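PDB 1YVU: hypothetical protein aq_1447, which uses short single-stranded DNA guides to bind complementary RNA targets and cleaves them with a divalent-metal-dependent RNase H-like PIWI domain. Local coordinates for residues A[199-204]-A[238-243]; A[321-326]-A[485-490]; A[489-494]-A[656-661]. One frame throughout, in Å; residues are numbered along the deposited sequence.

Contact 1: residues A[199-204]-A[238-243]; sequences VFKAKE and KAFLVV
Phe200 and Leu241 form the hydrogen-bonded pair of two antiparallel strands, 199-201 and 240-243, whose axes approach to 4.7 Å with their directions 153° apart. Phe200 N donates to Leu241 O, and Leu241 N returns a nearly straight bond to Phe200 O at 2.9 Å. Just past strand 199-201, a third bond, Ala202 N to Ala239 O, continues the ladder.

Phe200 and Leu241 also share a face of the sheet. With CG of Phe200 set between its backbone N and carbonyl carbon (chi1 69°), the ring leans across the neighbouring strand, and CB of Leu241 sits over one ring face, 4.2 Å from the centroid, in a CH-pi contact. At the ring edge CG2 of Val243 meets CE2 at 3.8 Å, so one ring touches Leu241 and Val243, two residues apart on the partner strand. With an alanine here in place of the ring, Leu241 CB would probably lose its aromatic cover and Val243 CG2 its neighbour, opening a gap on this face. The strands belong to the antiparallel sheet of the PAZ domain, an SH3-like family, and the mostly helical 33-residue connection between the segments packs against it. Leu241 reaches Trp226 and Leu229 of helix 220-231, a setting that suits a branched aliphatic side chain.

Val199 and Val242 lie on the other face, beta-branched residues at home in strands, and helix 169-175 touches both of them through Leu173 and Leu169. CG1 of Val199 approaches CD2 of Phe240 at 4.1 Å, while the aliphatic stem of Lys201 runs beside that ring, CG lying 3.8 Å from CE2. Ala202 and Ala239 are small enough for their CB atoms to meet at 4.0 Å.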
loop_
_atom_site.group_PDB
_atom_site.type_symbol
_atom_site.label_atom_id
_atom_site.label_comp_id
_atom_site.label_asym_id
_atom_site.label_seq_id
_atom_site.Cartn_x
_atom_site.Cartn_y
_atom_site.Cartn_z
ATOM N N VAL A 199 3.404 18.826 17.281
ATOM C CA VAL A 199 3.997 18.532 18.588
ATOM C C VAL A 199 4.006 19.821 19.399
ATOM O O VAL A 199 4.355 20.903 18.888
ATOM C CB VAL A 199 5.464 17.957 18.493
ATOM C CG1 VAL A 199 6.091 17.815 19.876
ATOM C CG2 VAL A 199 5.468 16.584 17.867
ATOM N N PHE A 200 3.565 19.692 20.650
ATOM C CA PHE A 200 3.544 20.796 21.595
ATOM C C PHE A 200 3.728 20.282 23.026
ATOM O O PHE A 200 3.538 19.094 23.287
ATOM C CB PHE A 200 2.279 21.669 21.430
ATOM C CG PHE A 200 0.995 21.007 21.843
ATOM C CD1 PHE A 200 0.446 21.255 23.125
ATOM C CD2 PHE A 200 0.296 20.178 20.945
ATOM C CE1 PHE A 200 -0.790 20.684 23.516
ATOM C CE2 PHE A 200 -0.951 19.593 21.316
ATOM C CZ PHE A 200 -1.497 19.849 22.605
ATOM N N LYS A 201 4.108 21.185 23.930
ATOM C CA LYS A 201 4.341 20.871 25.339
ATOM C C LYS A 201 3.054 20.671 26.141
ATOM O O LYS A 201 2.013 21.270 25.831
ATOM C CB LYS A 201 5.190 21.971 25.991
ATOM C CG LYS A 201 6.581 22.136 25.404
ATOM C CD LYS A 201 7.261 23.417 25.878
ATOM C CE LYS A 201 8.428 23.795 24.949
ATOM N NZ LYS A 201 8.846 25.235 25.037
ATOM N N ALA A 202 3.143 19.834 27.177
ATOM C CA ALA A 202 2.016 19.526 28.049
ATOM C C ALA A 202 1.808 20.592 29.112
ATOM O O ALA A 202 0.743 20.644 29.739
ATOM C CB ALA A 202 2.194 18.181 28.670
ATOM N N LYS A 203 2.821 21.449 29.292
ATOM C CA LYS A 203 2.756 22.579 30.229
ATOM C C LYS A 203 1.643 23.507 29.724
ATOM O O LYS A 203 0.880 24.067 30.525
ATOM C CB LYS A 203 4.025 23.448 30.200
ATOM C CG LYS A 203 5.361 22.781 30.306
ATOM C CD LYS A 203 6.363 23.719 31.011
ATOM C CE LYS A 203 7.818 23.200 30.977
ATOM N NZ LYS A 203 8.450 23.133 32.332
ATOM N N GLU A 204 1.553 23.611 28.385
ATOM C CA GLU A 204 0.597 24.456 27.651
ATOM C C GLU A 204 -0.864 24.228 27.989
ATOM O O GLU A 204 -1.719 25.078 27.727
ATOM C CB GLU A 204 0.805 24.317 26.140
ATOM C CG GLU A 204 1.085 25.640 25.428
ATOM C CD GLU A 204 1.235 25.496 23.914
ATOM O OE1 GLU A 204 0.232 25.715 23.195
ATOM O OE2 GLU A 204 2.352 25.174 23.448
ATOM N N LYS A 238 7.972 18.358 31.398
ATOM C CA LYS A 238 8.860 17.908 30.309
ATOM C C LYS A 238 8.143 17.127 29.186
ATOM O O LYS A 238 8.752 16.820 28.158
ATOM C CB LYS A 238 10.003 17.054 30.877
ATOM C CG LYS A 238 9.551 15.779 31.591
ATOM C CD LYS A 238 10.519 14.641 31.332
ATOM C CE LYS A 238 9.805 13.295 31.326
ATOM N NZ LYS A 238 10.671 12.179 30.823
ATOM N N ALA A 239 6.859 16.829 29.386
ATOM C CA ALA A 239 6.090 16.057 28.421
ATOM C C ALA A 239 5.530 16.783 27.239
ATOM O O ALA A 239 5.255 17.986 27.287
ATOM C CB ALA A 239 4.990 15.307 29.096
ATOM N N PHE A 240 5.372 16.011 26.174
ATOM C CA PHE A 240 4.825 16.497 24.931
ATOM C C PHE A 240 3.571 15.730 24.564
ATOM O O PHE A 240 3.350 14.577 24.973
ATOM C CB PHE A 240 5.815 16.328 23.787
ATOM C CG PHE A 240 7.088 17.080 23.953
ATOM C CD1 PHE A 240 8.294 16.391 24.191
ATOM C CD2 PHE A 240 7.121 18.471 23.774
ATOM C CE1 PHE A 240 9.541 17.075 24.236
ATOM C CE2 PHE A 240 8.350 19.183 23.812
ATOM C CZ PHE A 240 9.570 18.481 24.043
ATOM N N LEU A 241 2.706 16.425 23.846
ATOM C CA LEU A 241 1.480 15.841 23.362
ATOM C C LEU A 241 1.634 15.968 21.882
ATOM O O LEU A 241 2.157 16.965 21.377
ATOM C CB LEU A 241 0.239 16.579 23.855
ATOM C CG LEU A 241 0.084 16.736 25.368
ATOM C CD1 LEU A 241 -1.189 17.424 25.709
ATOM C CD2 LEU A 241 0.147 15.408 26.040
ATOM N N VAL A 242 1.294 14.869 21.220
ATOM C CA VAL A 242 1.406 14.716 19.779
ATOM C C VAL A 242 0.043 14.543 19.125
ATOM O O VAL A 242 -0.756 13.691 19.535
ATOM C CB VAL A 242 2.283 13.472 19.452
ATOM C CG1 VAL A 242 2.540 13.359 17.955
ATOM C CG2 VAL A 242 3.620 13.514 20.252
ATOM N N VAL A 243 -0.201 15.354 18.095
ATOM C CA VAL A 243 -1.451 15.299 17.333
ATOM C C VAL A 243 -1.171 14.533 16.034
ATOM O O VAL A 243 -0.238 14.857 15.289
ATOM C CB VAL A 243 -2.029 16.718 17.020
ATOM C CG1 VAL A 243 -3.452 16.598 16.443
ATOM C CG2 VAL A 243 -2.054 17.573 18.273
#

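Contact 2: residues A[321-326]-A[485-490]; sequences TVLDAK and PYKLKE
Through Leu323 and Lys487, linker L2 meets the PIWI domain in a short antiparallel pairing, strand 322-323 standing between 329-330 and 487-488 in a small three-stranded sheet. Leu323 N reaches Lys487 O at 2.8 Å, and Lys487 N answers to Leu323 O. Lys489 N also donates to Thr321 O, a third backbone bond between the two segments.

The tightly packed part lies around Val322 and Tyr486. The valine presses its branched end on the ring, CB lying 3.6 Å from CD1, and both its methyls also reach that carbon. Tyr486 has CG between backbone N and carbonyl carbon (chi1 51°), which swings the ring to Val322, which meets it obliquely, while the tyrosine CB stays close to Leu323 O. Phe339 of helix 337-342 touches Val322 and Leu340 touches Tyr486; the buried phenol OH is satisfied by Glu475, so a tyrosine can lie here with its polar end paired. CG1 of Val322 also meets CD2 of Leu488 at 4.2 Å.

The other side is looser and more open to solvent. Leu323 lays CD1 against CG of Lys487 at 3.8 Å, and the extended lysine carries NZ onward to a salt bridge with Glu527; the long chain thus offers methylenes to the leucine and its charge to Glu527. Lys489 is exposed; its side chain crosses that of Leu323 at about a right angle, CB nearest CG. At this margin OG1 of Thr321 lies beside the backbone N (chi1 -57°), which puts the methyl CG2 anti to that nitrogen and alongside the lysine stem, with Thr321 CG2 3.9 Å from Lys489 CD.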
loop_
_atom_site.group_PDB
_atom_site.type_symbol
_atom_site.label_atom_id
_atom_site.label_comp_id
_atom_site.label_asym_id
_atom_site.label_seq_id
_atom_site.Cartn_x
_atom_site.Cartn_y
_atom_site.Cartn_z
ATOM N N THR A 321 1.786 -12.127 -25.320
ATOM C CA THR A 321 2.450 -11.899 -26.588
ATOM C C THR A 321 2.569 -10.430 -26.908
ATOM O O THR A 321 1.580 -9.684 -26.905
ATOM C CB THR A 321 1.774 -12.657 -27.749
ATOM O OG1 THR A 321 1.735 -14.061 -27.430
ATOM C CG2 THR A 321 2.563 -12.459 -29.051
ATOM N N VAL A 322 3.824 -10.044 -27.107
ATOM C CA VAL A 322 4.217 -8.694 -27.459
ATOM C C VAL A 322 4.834 -8.653 -28.867
ATOM O O VAL A 322 5.321 -9.665 -29.369
ATOM C CB VAL A 322 5.230 -8.143 -26.430
ATOM C CG1 VAL A 322 4.671 -8.248 -25.005
ATOM C CG2 VAL A 322 6.616 -8.837 -26.564
ATOM N N LEU A 323 4.828 -7.479 -29.484
ATOM C CA LEU A 323 5.401 -7.308 -30.814
ATOM C C LEU A 323 6.084 -5.961 -31.023
ATOM O O LEU A 323 5.730 -4.987 -30.373
ATOM C CB LEU A 323 4.351 -7.570 -31.911
ATOM C CG LEU A 323 2.891 -7.086 -31.928
ATOM C CD1 LEU A 323 2.728 -5.567 -31.828
ATOM C CD2 LEU A 323 2.255 -7.602 -33.219
ATOM N N ASP A 324 7.054 -5.919 -31.935
ATOM C CA ASP A 324 7.779 -4.685 -32.253
ATOM C C ASP A 324 7.158 -3.905 -33.443
ATOM O O ASP A 324 6.016 -4.188 -33.838
ATOM C CB ASP A 324 9.281 -4.968 -32.442
ATOM C CG ASP A 324 9.618 -5.660 -33.758
ATOM O OD1 ASP A 324 8.778 -6.366 -34.359
ATOM O OD2 ASP A 324 10.762 -5.493 -34.190
ATOM N N ALA A 325 7.882 -2.904 -33.967
ATOM C CA ALA A 325 7.408 -2.066 -35.078
ATOM C C ALA A 325 7.330 -2.791 -36.395
ATOM O O ALA A 325 6.589 -2.373 -37.288
ATOM C CB ALA A 325 8.250 -0.847 -35.219
ATOM N N LYS A 326 8.124 -3.852 -36.521
ATOM C CA LYS A 326 8.111 -4.665 -37.728
ATOM C C LYS A 326 7.042 -5.765 -37.577
ATOM O O LYS A 326 6.472 -6.264 -38.569
ATOM C CB LYS A 326 9.498 -5.237 -38.039
ATOM C CG LYS A 326 9.898 -4.935 -39.483
ATOM C CD LYS A 326 11.083 -5.726 -40.002
ATOM C CE LYS A 326 11.176 -5.605 -41.521
ATOM N NZ LYS A 326 12.305 -6.421 -42.027
ATOM N N PRO A 485 9.994 -0.485 -26.973
ATOM C CA PRO A 485 10.498 -1.669 -27.685
ATOM C C PRO A 485 9.469 -2.588 -28.320
ATOM O O PRO A 485 9.687 -3.160 -29.401
ATOM C CB PRO A 485 11.302 -2.397 -26.606
ATOM C CG PRO A 485 10.657 -1.947 -25.328
ATOM C CD PRO A 485 10.395 -0.519 -25.555
ATOM N N TYR A 486 8.341 -2.687 -27.641
ATOM C CA TYR A 486 7.263 -3.544 -28.060
ATOM C C TYR A 486 5.967 -3.093 -27.417
ATOM O O TYR A 486 5.977 -2.232 -26.520
ATOM C CB TYR A 486 7.576 -5.000 -27.642
ATOM C CG TYR A 486 7.960 -5.184 -26.177
ATOM C CD1 TYR A 486 6.983 -5.266 -25.173
ATOM C CD2 TYR A 486 9.290 -5.220 -25.780
ATOM C CE1 TYR A 486 7.319 -5.373 -23.816
ATOM C CE2 TYR A 486 9.651 -5.320 -24.406
ATOM C CZ TYR A 486 8.659 -5.389 -23.437
ATOM O OH TYR A 486 8.975 -5.421 -22.098
ATOM N N LYS A 487 4.872 -3.721 -27.838
ATOM C CA LYS A 487 3.536 -3.482 -27.285
ATOM C C LYS A 487 2.826 -4.796 -27.439
ATOM O O LYS A 487 3.211 -5.603 -28.281
ATOM C CB LYS A 487 2.761 -2.355 -27.990
ATOM C CG LYS A 487 2.335 -2.609 -29.433
ATOM C CD LYS A 487 1.632 -1.401 -30.017
ATOM C CE LYS A 487 1.129 -1.700 -31.412
ATOM N NZ LYS A 487 0.237 -0.615 -31.882
ATOM N N LEU A 488 1.802 -5.007 -26.618
ATOM C CA LEU A 488 1.004 -6.226 -26.627
ATOM C C LEU A 488 0.265 -6.383 -27.953
ATOM O O LEU A 488 -0.047 -5.388 -28.616
ATOM C CB LEU A 488 0.013 -6.216 -25.455
ATOM C CG LEU A 488 0.591 -6.299 -24.047
ATOM C CD1 LEU A 488 -0.286 -5.551 -23.080
ATOM C CD2 LEU A 488 0.765 -7.760 -23.623
ATOM N N LYS A 489 0.085 -7.635 -28.362
ATOM C CA LYS A 489 -0.586 -7.980 -29.603
ATOM C C LYS A 489 -2.086 -8.028 -29.392
ATOM O O LYS A 489 -2.841 -7.582 -30.235
ATOM C CB LYS A 489 -0.093 -9.347 -30.061
ATOM C CG LYS A 489 -0.826 -9.963 -31.243
ATOM C CD LYS A 489 -0.485 -11.416 -31.306
ATOM C CE LYS A 489 -1.203 -12.096 -32.407
ATOM N NZ LYS A 489 -0.208 -12.850 -33.234
ATOM N N GLU A 490 -2.503 -8.614 -28.280
ATOM C CA GLU A 490 -3.912 -8.747 -27.977
ATOM C C GLU A 490 -4.048 -8.687 -26.465
ATOM O O GLU A 490 -3.125 -9.112 -25.771
ATOM C CB GLU A 490 -4.385 -10.123 -28.497
ATOM C CG GLU A 490 -5.906 -10.377 -28.501
ATOM C CD GLU A 490 -6.704 -9.368 -29.354
ATOM O OE1 GLU A 490 -6.370 -9.189 -30.554
ATOM O OE2 GLU A 490 -7.658 -8.746 -28.822
#

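Contact 3: residues A[489-494]-A[656-661]; sequences KEIEGK and CSQILS
Gln658, Glu492 and Ile491 carry this contact, in which the loop 489-494 rests on one side of helix 656-661. Gln658 contributes most: its amide NE2 donates to Glu492 O at 2.7 Å, with an angle of 161° at the hydrogen. The donor lies in the plane of the carbonyl, and the oxygen lies close to the plane of the amide, a geometry that would tend to fix the rotation of the amide. The side chain gets there by an extended course beyond CG (chi2 175°), leading away from the helix to a loop carbonyl. A glutamine suits the place because it brings an uncharged N-H donor on a long arm to a backbone oxygen.

Glu492 holds on at a second point. Its own chain is extended, and OE1 receives a weak hydrogen bond from Ser657 OG at 3.3 Å; the serine, one residue before Gln658, is short enough for the acid to come near the helix, and Glu492 CB also lies 3.7 Å from Ser657 OG. One residue of the loop is thus gripped by its carbonyl and, more loosely, by its carboxylate.

Ile491 supplies the apolar part. Its CG2 meets CG of Gln658 at 3.8 Å, the two side chains crossing at about a right angle, so the methylenes of the glutamine are packed while its amide is bonded. Gly493 follows with phi 128°, where a side chain would run into Gln658 NE2 and the preceding carbonyl.

Both Ile491 and Gln658 reach Phe498 of strand 497-505, which carries the metal ligand Asp502, although the contact lies away from that site. Helix 652-661 leans through Cys656 and Ile659 on strand 624-627; the loop between strands 487-488 and 497-505 is held against this helix in the RNase H fold of the PIWI domain.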
loop_
_atom_site.group_PDB
_atom_site.type_symbol
_atom_site.label_atom_id
_atom_site.label_comp_id
_atom_site.label_asym_id
_atom_site.label_seq_id
_atom_site.Cartn_x
_atom_site.Cartn_y
_atom_site.Cartn_z
ATOM N N LYS A 489 0.085 -7.635 -28.362
ATOM C CA LYS A 489 -0.586 -7.980 -29.603
ATOM C C LYS A 489 -2.086 -8.028 -29.392
ATOM O O LYS A 489 -2.841 -7.582 -30.235
ATOM C CB LYS A 489 -0.093 -9.347 -30.061
ATOM C CG LYS A 489 -0.826 -9.963 -31.243
ATOM C CD LYS A 489 -0.485 -11.416 -31.306
ATOM C CE LYS A 489 -1.203 -12.096 -32.407
ATOM N NZ LYS A 489 -0.208 -12.850 -33.234
ATOM N N GLU A 490 -2.503 -8.614 -28.280
ATOM C CA GLU A 490 -3.912 -8.747 -27.977
ATOM C C GLU A 490 -4.048 -8.687 -26.465
ATOM O O GLU A 490 -3.125 -9.112 -25.771
ATOM C CB GLU A 490 -4.385 -10.123 -28.497
ATOM C CG GLU A 490 -5.906 -10.377 -28.501
ATOM C CD GLU A 490 -6.704 -9.368 -29.354
ATOM O OE1 GLU A 490 -6.370 -9.189 -30.554
ATOM O OE2 GLU A 490 -7.658 -8.746 -28.822
ATOM N N ILE A 491 -5.067 -7.986 -25.960
ATOM C CA ILE A 491 -5.356 -7.979 -24.520
ATOM C C ILE A 491 -6.732 -8.595 -24.536
ATOM O O ILE A 491 -7.586 -8.161 -25.323
ATOM C CB ILE A 491 -5.474 -6.579 -23.888
ATOM C CG1 ILE A 491 -4.088 -5.989 -23.657
ATOM C CG2 ILE A 491 -6.196 -6.644 -22.526
ATOM C CD1 ILE A 491 -4.093 -4.543 -23.173
ATOM N N GLU A 492 -6.958 -9.565 -23.651
ATOM C CA GLU A 492 -8.239 -10.259 -23.567
ATOM C C GLU A 492 -9.389 -9.340 -23.170
ATOM O O GLU A 492 -9.292 -8.683 -22.130
ATOM C CB GLU A 492 -8.154 -11.421 -22.560
ATOM C CG GLU A 492 -9.384 -12.371 -22.546
ATOM C CD GLU A 492 -9.272 -13.507 -21.536
ATOM O OE1 GLU A 492 -8.144 -14.028 -21.356
ATOM O OE2 GLU A 492 -10.312 -13.886 -20.929
ATOM N N GLY A 493 -10.356 -9.148 -24.075
ATOM C CA GLY A 493 -11.520 -8.386 -23.688
ATOM C C GLY A 493 -12.217 -7.205 -24.302
ATOM O O GLY A 493 -13.125 -6.697 -23.632
ATOM N N LYS A 494 -11.866 -6.755 -25.505
ATOM C CA LYS A 494 -12.549 -5.584 -26.138
ATOM C C LYS A 494 -12.938 -4.442 -25.163
ATOM O O LYS A 494 -14.077 -4.336 -24.686
ATOM C CB LYS A 494 -13.780 -6.017 -26.944
ATOM C CG LYS A 494 -13.489 -6.881 -28.136
ATOM C CD LYS A 494 -14.781 -7.495 -28.621
ATOM C CE LYS A 494 -14.519 -8.725 -29.493
ATOM N NZ LYS A 494 -15.766 -9.398 -30.011
ATOM N N CYS A 656 -8.707 -9.583 -14.565
ATOM C CA CYS A 656 -7.470 -10.031 -13.926
ATOM C C CYS A 656 -6.409 -10.343 -14.960
ATOM O O CYS A 656 -5.257 -9.975 -14.788
ATOM C CB CYS A 656 -7.713 -11.256 -13.059
ATOM S SG CYS A 656 -8.608 -10.957 -11.510
ATOM N N SER A 657 -6.831 -10.961 -16.064
ATOM C CA SER A 657 -5.949 -11.304 -17.180
ATOM C C SER A 657 -5.366 -10.030 -17.821
ATOM O O SER A 657 -4.187 -9.989 -18.180
ATOM C CB SER A 657 -6.718 -12.142 -18.215
ATOM O OG SER A 657 -6.158 -12.068 -19.521
ATOM N N GLN A 658 -6.184 -8.984 -17.902
ATOM C CA GLN A 658 -5.763 -7.701 -18.476
ATOM C C GLN A 658 -4.767 -6.989 -17.553
ATOM O O GLN A 658 -3.943 -6.224 -17.998
ATOM C CB GLN A 658 -6.972 -6.797 -18.650
ATOM C CG GLN A 658 -8.119 -7.437 -19.384
ATOM C CD GLN A 658 -9.362 -6.580 -19.443
ATOM O OE1 GLN A 658 -9.697 -5.843 -18.504
ATOM N NE2 GLN A 658 -10.059 -6.670 -20.568
ATOM N N ILE A 659 -4.884 -7.239 -16.250
ATOM C CA ILE A 659 -4.006 -6.657 -15.244
ATOM C C ILE A 659 -2.655 -7.298 -15.412
ATOM O O ILE A 659 -1.644 -6.601 -15.492
ATOM C CB ILE A 659 -4.596 -6.926 -13.857
ATOM C CG1 ILE A 659 -5.403 -5.721 -13.454
ATOM C CG2 ILE A 659 -3.528 -7.358 -12.786
ATOM C CD1 ILE A 659 -6.318 -6.014 -12.378
ATOM N N LEU A 660 -2.687 -8.630 -15.523
ATOM C CA LEU A 660 -1.523 -9.485 -15.711
ATOM C C LEU A 660 -0.799 -9.163 -16.993
ATOM O O LEU A 660 0.426 -9.139 -17.010
ATOM C CB LEU A 660 -1.949 -10.926 -15.757
ATOM C CG LEU A 660 -2.182 -11.598 -14.434
ATOM C CD1 LEU A 660 -2.762 -12.963 -14.653
ATOM C CD2 LEU A 660 -0.852 -11.705 -13.747
ATOM N N SER A 661 -1.554 -8.851 -18.049
ATOM C CA SER A 661 -0.942 -8.502 -19.329
ATOM C C SER A 661 -0.278 -7.140 -19.264
ATOM O O SER A 661 0.819 -6.985 -19.761
ATOM C CB SER A 661 -1.964 -8.554 -20.455
ATOM O OG SER A 661 -2.386 -9.896 -20.677
#

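Along the chain the PAZ contact closes before the other two open, and it lies on the opposite side of the chain's centre from them: the centres of contacts 1 and 2 are about 60 Å apart, those of contacts 1 and 3 about 54 Å. Contacts 2 and 3 are neighbours, about 13 Å between centres, sharing Lys489 and Glu490 where strand 487-488 runs into the loop leading to strand 497-505, and Leu488 CD1 packs on Ser661 O at 3.8 Å. Contact 1 lies wholly in the PAZ domain, and so in the PAZ lobe. Contact 2 bridges the two lobes, pairing linker L2 with the PIWI domain, and contact 3 continues from the overlapping residues onto helix 652-661.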